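Local coordinates for signal transduction histidine-protein kinase/phosphatase MprB (Mycobacterium hassiacum, PDB 6BLK) that probably phosphorylates itself on a histidine at the expense of ATP, as a membrane sensor kinase and phosphatase of a two-component stress-response system, at residues V9-V14 and R49-V54; R17-V22 and F31-T36. All blocks are in the same frame, centred on the assembly; numbering follows the deposited sequence.

How the interactions relate
Both interactions belong to the ATP-binding kinase domain of MprB, and both use helix 11-25. Interaction 1 joins the first turn of this helix to helix 44-60. Interaction 2 joins a later part of it to strand 30-40. Their centres lie about 9 Å apart. Along the chain, both segments of interaction 2 fall between those of interaction 1. The two also touch directly: Leu-52 packs on Ser-18 and Arg-21, and Thr-12 on Val-35. Strands 7-10 and 30-40 are antiparallel neighbours in one sheet. Interaction 2 packs helix 11-25 on that sheet, and interaction 1 packs it against helix 44-60, which also carries the ATP-binding residues Asn-57 and Lys-60.

Interaction 1 (V9-V14 and R49-V54); sequences VDMTEV and RAVLNV
Helix-to-helix packing over the sheet of the ATP-binding domain brings Met-11 and Val-14, in the first turn of helix 11-25, against Val-51 of helix 44-60. The contact is small and wholly apolar. It buries 88 Å² in all, and no hydrogen bond crosses it. Both approaches end on one methyl of Val-51. Val-14 CG1 lies 4.3 Å from Val-51 CG2. The methyl end of Met-11 reaches the same group, with Met-11 CE 4.4 Å from Val-51 CG2. Met-11 gets there by folding its chain: all three torsions lie between -59° and -73°, and this curls SD and CE back toward the other helix. These are loose van der Waals distances. The backbones stay well apart, with 7.8 Å between Val-14 CA and Val-51 CA. All three side chains are buried.

Asp-10 is the N-cap of helix 11-25. Asp-10 OD1 accepts two weak bonds, from Thr-12 N at 2.9 Å and from Glu-13 N at 3.4 Å. The first is clearly bent, at 128°. The cap takes up backbone N-H groups of the first turn. Outside the pair, Val-51 also meets Ser-18 and, on strand 79-85, Leu-82. Asn-53 ND2 bonds to the carbonyl of Gly-118, an ATP-binding residue. The side chain of Val-51 itself is about 13 Å from the bound ATP, and the contact is buried structural packing outside the nucleotide pocket. Helices laid on a mixed sheet in this way are typical of the alpha/beta sandwich of the histidine kinase, gyrase B and HSP90-like ATPases.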
loop_
_atom_site.group_PDB
_atom_site.type_symbol
_atom_site.label_atom_id
_atom_site.label_comp_id
_atom_site.label_asym_id
_atom_site.label_seq_id
_atom_site.Cartn_x
_atom_site.Cartn_y
_atom_site.Cartn_z
ATOM N N VAL A 9 -6.093 4.040 -16.219
ATOM C CA VAL A 9 -5.602 4.693 -14.999
ATOM C C VAL A 9 -4.072 4.717 -15.025
ATOM O O VAL A 9 -3.429 3.659 -15.066
ATOM C CB VAL A 9 -6.101 3.992 -13.723
ATOM C CG1 VAL A 9 -5.540 4.663 -12.513
ATOM C CG2 VAL A 9 -7.620 4.011 -13.637
ATOM N N ASP A 10 -3.490 5.917 -14.968
ATOM C CA ASP A 10 -2.034 6.100 -14.895
ATOM C C ASP A 10 -1.575 5.944 -13.444
ATOM O O ASP A 10 -1.870 6.779 -12.600
ATOM C CB ASP A 10 -1.712 7.486 -15.458
ATOM C CG ASP A 10 -0.260 7.832 -15.438
ATOM O OD1 ASP A 10 0.522 7.190 -14.727
ATOM O OD2 ASP A 10 0.091 8.810 -16.135
ATOM N N MET A 11 -0.865 4.858 -13.134
ATOM C CA MET A 11 -0.539 4.590 -11.749
ATOM C C MET A 11 0.501 5.563 -11.214
ATOM O O MET A 11 0.564 5.763 -9.998
ATOM C CB MET A 11 -0.040 3.152 -11.559
ATOM C CG MET A 11 -1.123 2.085 -11.668
ATOM S SD MET A 11 -2.471 2.297 -10.451
ATOM C CE MET A 11 -1.650 2.188 -8.894
ATOM N N THR A 12 1.284 6.189 -12.098
ATOM C CA THR A 12 2.215 7.213 -11.641
ATOM C C THR A 12 1.452 8.389 -11.059
ATOM O O THR A 12 1.834 8.931 -10.018
ATOM C CB THR A 12 3.117 7.663 -12.779
ATOM O OG1 THR A 12 3.817 6.539 -13.322
ATOM C CG2 THR A 12 4.103 8.707 -12.282
ATOM N N GLU A 13 0.356 8.785 -11.699
ATOM C CA GLU A 13 -0.409 9.904 -11.165
ATOM C C GLU A 13 -1.141 9.508 -9.890
ATOM O O GLU A 13 -1.206 10.298 -8.944
ATOM C CB GLU A 13 -1.378 10.431 -12.221
ATOM C CG GLU A 13 -0.733 10.936 -13.511
ATOM C CD GLU A 13 -0.688 12.449 -13.588
ATOM O OE1 GLU A 13 -0.731 13.106 -12.522
ATOM O OE2 GLU A 13 -0.622 12.982 -14.721
ATOM N N VAL A 14 -1.692 8.289 -9.839
ATOM C CA VAL A 14 -2.383 7.822 -8.647
ATOM C C VAL A 14 -1.449 7.856 -7.449
ATOM O O VAL A 14 -1.797 8.366 -6.377
ATOM C CB VAL A 14 -2.948 6.412 -8.885
ATOM C CG1 VAL A 14 -3.417 5.796 -7.594
ATOM C CG2 VAL A 14 -4.078 6.496 -9.879
ATOM N N ARG A 49 -7.694 5.537 -3.310
ATOM C CA ARG A 49 -8.069 5.259 -1.941
ATOM C C ARG A 49 -7.249 4.106 -1.388
ATOM O O ARG A 49 -6.793 4.146 -0.246
ATOM C CB ARG A 49 -9.558 4.940 -1.879
ATOM C CG ARG A 49 -10.059 4.657 -0.492
ATOM C CD ARG A 49 -11.564 4.467 -0.500
ATOM N NE ARG A 49 -12.104 4.271 0.846
ATOM C CZ ARG A 49 -13.392 4.071 1.109
ATOM N NH1 ARG A 49 -14.270 4.048 0.117
ATOM N NH2 ARG A 49 -13.805 3.901 2.360
ATOM N N ALA A 50 -7.032 3.078 -2.202
ATOM C CA ALA A 50 -6.271 1.924 -1.758
ATOM C C ALA A 50 -4.813 2.281 -1.500
ATOM O O ALA A 50 -4.264 1.933 -0.452
ATOM C CB ALA A 50 -6.422 0.805 -2.777
ATOM N N VAL A 51 -4.171 2.998 -2.423
ATOM C CA VAL A 51 -2.777 3.365 -2.204
ATOM C C VAL A 51 -2.652 4.294 -1.000
ATOM O O VAL A 51 -1.757 4.120 -0.164
ATOM C CB VAL A 51 -2.178 3.982 -3.478
ATOM C CG1 VAL A 51 -0.776 4.496 -3.220
ATOM C CG2 VAL A 51 -2.163 2.965 -4.614
ATOM N N LEU A 52 -3.537 5.291 -0.892
ATOM C CA LEU A 52 -3.469 6.210 0.252
ATOM C C LEU A 52 -3.658 5.459 1.560
ATOM O O LEU A 52 -2.990 5.761 2.556
ATOM C CB LEU A 52 -4.503 7.317 0.108
ATOM C CG LEU A 52 -4.588 8.339 1.239
ATOM C CD1 LEU A 52 -3.253 9.033 1.377
ATOM C CD2 LEU A 52 -5.707 9.341 0.944
ATOM N N ASN A 53 -4.544 4.465 1.595
ATOM C CA ASN A 53 -4.727 3.747 2.848
ATOM C C ASN A 53 -3.460 3.003 3.256
ATOM O O ASN A 53 -3.138 2.925 4.450
ATOM C CB ASN A 53 -5.897 2.772 2.756
ATOM C CG ASN A 53 -7.255 3.470 2.777
ATOM O OD1 ASN A 53 -7.362 4.697 2.807
ATOM N ND2 ASN A 53 -8.298 2.675 2.754
ATOM N N VAL A 54 -2.731 2.441 2.285
ATOM C CA VAL A 54 -1.483 1.748 2.621
ATOM C C VAL A 54 -0.409 2.744 3.010
ATOM O O VAL A 54 0.305 2.527 3.988
ATOM C CB VAL A 54 -1.015 0.826 1.478
ATOM C CG1 VAL A 54 0.315 0.178 1.819
ATOM C CG2 VAL A 54 -2.034 -0.252 1.233
#

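Interaction 2 (R17-V22 and F31-T36)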
loop_
_atom_site.group_PDB
_atom_site.type_symbol
_atom_site.label_atom_id
_atom_site.label_comp_id
_atom_site.label_asym_id
_atom_site.label_seq_id
_atom_site.Cartn_x
_atom_site.Cartn_y
_atom_site.Cartn_z
ATOM N N ARG A 17 -0.498 11.530 -6.430
ATOM C CA ARG A 17 -1.581 12.173 -5.690
ATOM C C ARG A 17 -1.655 11.643 -4.269
ATOM O O ARG A 17 -1.787 12.414 -3.311
ATOM C CB ARG A 17 -2.928 11.961 -6.387
ATOM C CG ARG A 17 -3.090 12.638 -7.713
ATOM C CD ARG A 17 -4.462 12.291 -8.334
ATOM N NE ARG A 17 -4.602 12.800 -9.699
ATOM C CZ ARG A 17 -4.997 14.034 -10.009
ATOM N NH1 ARG A 17 -5.295 14.906 -9.055
ATOM N NH2 ARG A 17 -5.091 14.399 -11.282
ATOM N N SER A 18 -1.606 10.318 -4.115
ATOM C CA SER A 18 -1.644 9.725 -2.784
ATOM C C SER A 18 -0.490 10.212 -1.931
ATOM O O SER A 18 -0.664 10.462 -0.735
ATOM C CB SER A 18 -1.617 8.206 -2.871
ATOM O OG SER A 18 -2.731 7.729 -3.593
ATOM N N LEU A 19 0.700 10.335 -2.519
ATOM C CA LEU A 19 1.855 10.783 -1.749
ATOM C C LEU A 19 1.695 12.221 -1.292
ATOM O O LEU A 19 2.085 12.552 -0.172
ATOM C CB LEU A 19 3.142 10.641 -2.555
ATOM C CG LEU A 19 3.754 9.238 -2.610
ATOM C CD1 LEU A 19 4.869 9.167 -3.662
ATOM C CD2 LEU A 19 4.252 8.802 -1.230
ATOM N N GLU A 20 1.169 13.098 -2.151
ATOM C CA GLU A 20 0.988 14.491 -1.748
ATOM C C GLU A 20 0.171 14.579 -0.473
ATOM O O GLU A 20 0.524 15.321 0.449
ATOM C CB GLU A 20 0.310 15.293 -2.860
ATOM C CG GLU A 20 1.266 15.782 -3.936
ATOM C CD GLU A 20 2.241 16.839 -3.424
ATOM O OE1 GLU A 20 1.780 17.831 -2.820
ATOM O OE2 GLU A 20 3.467 16.674 -3.616
ATOM N N ARG A 21 -0.905 13.799 -0.386
ATOM C CA ARG A 21 -1.736 13.806 0.813
ATOM C C ARG A 21 -0.938 13.412 2.054
ATOM O O ARG A 21 -1.004 14.089 3.085
ATOM C CB ARG A 21 -2.929 12.866 0.628
ATOM C CG ARG A 21 -4.032 13.399 -0.275
ATOM C CD ARG A 21 -5.193 14.022 0.512
ATOM N NE ARG A 21 -5.858 13.054 1.390
ATOM C CZ ARG A 21 -5.817 13.065 2.724
ATOM N NH1 ARG A 21 -5.154 14.005 3.385
ATOM N NH2 ARG A 21 -6.458 12.127 3.410
ATOM N N VAL A 22 -0.191 12.310 1.994
ATOM C CA VAL A 22 0.384 11.805 3.232
ATOM C C VAL A 22 1.671 12.522 3.620
ATOM O O VAL A 22 2.032 12.528 4.805
ATOM C CB VAL A 22 0.609 10.287 3.143
ATOM C CG1 VAL A 22 1.779 9.974 2.246
ATOM C CG2 VAL A 22 0.803 9.688 4.540
ATOM N N PHE A 31 10.325 9.574 1.872
ATOM C CA PHE A 31 9.646 8.703 0.910
ATOM C C PHE A 31 10.586 8.412 -0.252
ATOM O O PHE A 31 11.050 9.334 -0.930
ATOM C CB PHE A 31 8.355 9.339 0.405
ATOM C CG PHE A 31 7.248 9.359 1.420
ATOM C CD1 PHE A 31 6.459 8.240 1.630
ATOM C CD2 PHE A 31 6.983 10.505 2.154
ATOM C CE1 PHE A 31 5.434 8.261 2.551
ATOM C CE2 PHE A 31 5.957 10.530 3.078
ATOM C CZ PHE A 31 5.179 9.402 3.275
ATOM N N GLU A 32 10.889 7.137 -0.466
ATOM C CA GLU A 32 11.791 6.707 -1.519
ATOM C C GLU A 32 10.940 6.075 -2.605
ATOM O O GLU A 32 10.454 4.949 -2.439
ATOM C CB GLU A 32 12.826 5.722 -0.980
ATOM C CG GLU A 32 13.706 6.328 0.111
ATOM C CD GLU A 32 14.659 5.331 0.735
ATOM O OE1 GLU A 32 14.255 4.169 0.957
ATOM O OE2 GLU A 32 15.818 5.717 1.012
ATOM N N VAL A 33 10.757 6.793 -3.710
ATOM C CA VAL A 33 9.742 6.462 -4.699
ATOM C C VAL A 33 10.434 6.004 -5.968
ATOM O O VAL A 33 11.321 6.689 -6.488
ATOM C CB VAL A 33 8.799 7.650 -4.963
ATOM C CG1 VAL A 33 7.669 7.261 -5.883
ATOM C CG2 VAL A 33 8.245 8.149 -3.683
ATOM N N THR A 34 10.076 4.807 -6.421
ATOM C CA THR A 34 10.590 4.248 -7.670
ATOM C C THR A 34 9.403 3.612 -8.395
ATOM O O THR A 34 9.008 2.495 -8.059
ATOM C CB THR A 34 11.681 3.218 -7.419
ATOM O OG1 THR A 34 12.647 3.754 -6.500
ATOM C CG2 THR A 34 12.372 2.849 -8.710
ATOM N N VAL A 35 8.846 4.301 -9.390
ATOM C CA VAL A 35 7.587 3.876 -10.016
ATOM C C VAL A 35 7.808 3.740 -11.516
ATOM O O VAL A 35 8.036 4.735 -12.218
ATOM C CB VAL A 35 6.446 4.854 -9.696
ATOM C CG1 VAL A 35 5.169 4.517 -10.386
ATOM C CG2 VAL A 35 6.194 4.836 -8.200
ATOM N N THR A 36 7.764 2.507 -12.009
ATOM C CA THR A 36 7.782 2.354 -13.451
ATOM C C THR A 36 6.402 2.700 -14.017
ATOM O O THR A 36 5.380 2.415 -13.398
ATOM C CB THR A 36 8.185 0.937 -13.856
ATOM O OG1 THR A 36 8.747 0.954 -15.184
ATOM C CG2 THR A 36 7.002 -0.006 -13.843
#
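The ring of Phe-31 meets two aliphatic side chains of helix 17-22, and both come at it obliquely, from the same side of its plane. Leu-19 CD2 is the nearer to the ring centre: it stands 4.1 Å from the centroid, 29° off the normal, in an off-centre CH-pi contact. Phe-31 CD1 is the ring atom closest to Leu-19 CD2, at 3.7 Å. The Leu-19 and Phe-31 side chains run past one another, pointing opposite ways. Val-22 touches farther out, with Val-22 CG1 3.6 Å from Phe-31 CZ. Its chi1 of 73° turns this methyl to the ring.

The other branch of Leu-19 turns to Val-33. These two side chains meet tip to tip, with Leu-19 CD1 3.5 Å from Val-33 CG2. Leu-19 thus divides its two methyls between two strand residues. Phe-31 and Val-33 point to the helix, while Glu-32 between them is held by a salt bridge to Arg-67.

Helix 17-22 and strand 31-35 run antiparallel, at 177°, with their axes 11.6 Å apart at closest approach. Val-22 also packs on Ala-59 of helix 44-60, Phe-31 rests on Val-68 of strand 67-76, and backbone bonds join strand 30-40 to that strand.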